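Local coordinates for NO-binding heme-dependent sensor protein (Shewanella oneidensis, PDB 4U9B) that binds heme and probably senses nitric oxide as a member of the H-NOX family of gas sensor proteins, at residues 24-27 with 28-32. Residues are numbered along the deposited sequence; the frame is centred on the assembly and turned at random.
Sequences ELLE and KHAPK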
loop_
_atom_site.group_PDB
_atom_site.type_symbol
_atom_site.label_atom_id
_atom_site.label_comp_id
_atom_site.label_asym_id
_atom_site.label_seq_id
_atom_site.Cartn_x
_atom_site.Cartn_y
_atom_site.Cartn_z
ATOM N N GLU A 24 -2.112 -21.865 6.287
ATOM C CA GLU A 24 -0.803 -22.247 6.814
ATOM C C GLU A 24 -0.070 -21.012 7.323
ATOM O O GLU A 24 0.489 -21.017 8.418
ATOM C CB GLU A 24 0.054 -22.952 5.757
ATOM C CG GLU A 24 1.413 -23.408 6.299
ATOM C CD GLU A 24 2.376 -23.842 5.212
ATOM O OE1 GLU A 24 1.996 -23.822 4.023
ATOM O OE2 GLU A 24 3.525 -24.198 5.554
ATOM N N LEU A 25 -0.077 -19.955 6.514
ATOM C CA LEU A 25 0.566 -18.702 6.885
ATOM C C LEU A 25 -0.015 -18.132 8.177
ATOM O O LEU A 25 0.716 -17.590 9.002
ATOM C CB LEU A 25 0.430 -17.682 5.751
ATOM C CG LEU A 25 1.257 -17.990 4.498
ATOM C CD1 LEU A 25 0.751 -17.198 3.304
ATOM C CD2 LEU A 25 2.730 -17.699 4.747
ATOM N N LEU A 26 -1.326 -18.253 8.356
ATOM C CA LEU A 26 -1.959 -17.766 9.577
ATOM C C LEU A 26 -1.590 -18.632 10.782
ATOM O O LEU A 26 -1.377 -18.109 11.875
ATOM C CB LEU A 26 -3.482 -17.706 9.416
ATOM C CG LEU A 26 -4.046 -16.623 8.488
ATOM C CD1 LEU A 26 -5.532 -16.413 8.763
ATOM C CD2 LEU A 26 -3.300 -15.305 8.620
ATOM N N GLU A 27 -1.506 -19.945 10.583
ATOM C CA GLU A 27 -1.076 -20.846 11.654
ATOM C C GLU A 27 0.327 -20.488 12.123
ATOM O O GLU A 27 0.607 -20.465 13.321
ATOM C CB GLU A 27 -1.101 -22.304 11.191
ATOM C CG GLU A 27 -2.489 -22.902 11.031
ATOM C CD GLU A 27 -2.448 -24.337 10.535
ATOM O OE1 GLU A 27 -1.406 -25.003 10.713
ATOM O OE2 GLU A 27 -3.457 -24.798 9.961
ATOM N N LYS A 28 1.202 -20.197 11.166
ATOM C CA LYS A 28 2.597 -19.916 11.468
ATOM C C LYS A 28 2.807 -18.554 12.115
ATOM O O LYS A 28 3.649 -18.411 12.997
ATOM C CB LYS A 28 3.441 -19.985 10.195
ATOM C CG LYS A 28 3.642 -21.379 9.636
ATOM C CD LYS A 28 4.592 -21.368 8.444
ATOM C CE LYS A 28 6.024 -21.039 8.854
ATOM N NZ LYS A 28 6.941 -20.927 7.682
ATOM N N HIS A 29 2.042 -17.556 11.672
ATOM C CA HIS A 29 2.388 -16.161 11.945
ATOM C C HIS A 29 1.347 -15.363 12.735
ATOM O O HIS A 29 1.633 -14.244 13.161
ATOM C CB HIS A 29 2.666 -15.457 10.615
ATOM C CG HIS A 29 3.727 -16.127 9.800
ATOM N ND1 HIS A 29 5.039 -16.201 10.210
ATOM C CD2 HIS A 29 3.668 -16.771 8.610
ATOM C CE1 HIS A 29 5.746 -16.856 9.305
ATOM N NE2 HIS A 29 4.936 -17.210 8.323
ATOM N N ALA A 30 0.158 -15.926 12.936
ATOM C CA ALA A 30 -0.892 -15.233 13.687
ATOM C C ALA A 30 -1.368 -16.058 14.882
ATOM O O ALA A 30 -1.279 -17.283 14.857
ATOM C CB ALA A 30 -2.064 -14.908 12.779
ATOM N N PRO A 31 -1.886 -15.384 15.931
ATOM C CA PRO A 31 -2.451 -16.073 17.099
ATOM C C PRO A 31 -3.525 -17.095 16.707
ATOM O O PRO A 31 -4.052 -17.043 15.598
ATOM C CB PRO A 31 -3.052 -14.936 17.915
ATOM C CG PRO A 31 -2.222 -13.762 17.575
ATOM C CD PRO A 31 -1.886 -13.920 16.116
ATOM N N LYS A 32 -3.843 -18.016 17.612
ATOM C CA LYS A 32 -4.756 -19.108 17.306
ATOM C C LYS A 32 -6.148 -18.565 17.008
ATOM O O LYS A 32 -6.623 -17.619 17.653
ATOM C CB LYS A 32 -4.792 -20.110 18.457
ATOM C CG LYS A 32 -5.390 -21.437 18.066
ATOM C CD LYS A 32 -4.781 -22.593 18.847
ATOM C CE LYS A 32 -4.917 -22.387 20.342
ATOM N NZ LYS A 32 -4.535 -23.612 21.093
HETATM O O HOH W 1 -3.814 -18.225 13.369
HETATM O O HOH W 2 -1.108 -19.811 15.428
#
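The C-terminal turn of helix 19-29 closes where Glu24, Leu25 and Leu26 accept amide bonds from Lys28, His29 and Ala30. All three are i to i+4 bonds: Lys28 N lies 3.0 Å from Glu24 O, and Ala30 N lies 2.9 Å from Leu26 O. Ala30, at phi/psi -123/154, is the first residue to leave helical geometry. A water molecule donates to Glu27 O (2.8 Å) and to Ala30 O, linking the last turn to the departing chain. The side chains of Glu24 and Lys28 run alongside each other, but Glu24 OE2 and Lys28 NZ stay 5.2 Å apart; the ammonium instead forms a salt bridge with Asp53 of helix 44-58. With CG beside its own backbone N (chi1 -56°), the His29 ring is set back over the preceding turn, its CD2 3.1 Å from Leu25 O, while the Leu25 methyl CD2 approaches the same ring atom at 4.1 Å. His29 NE2 is hydrogen-bonded to that same Asp53, which probably limits the ring's rotation. This is the C-terminal end of an alpha-helix, where the chain leaves through an extended Ala30-Pro31 segment, with Lys28 and His29 both bound to Asp53 of helix 44-58 within the H-NOX fold.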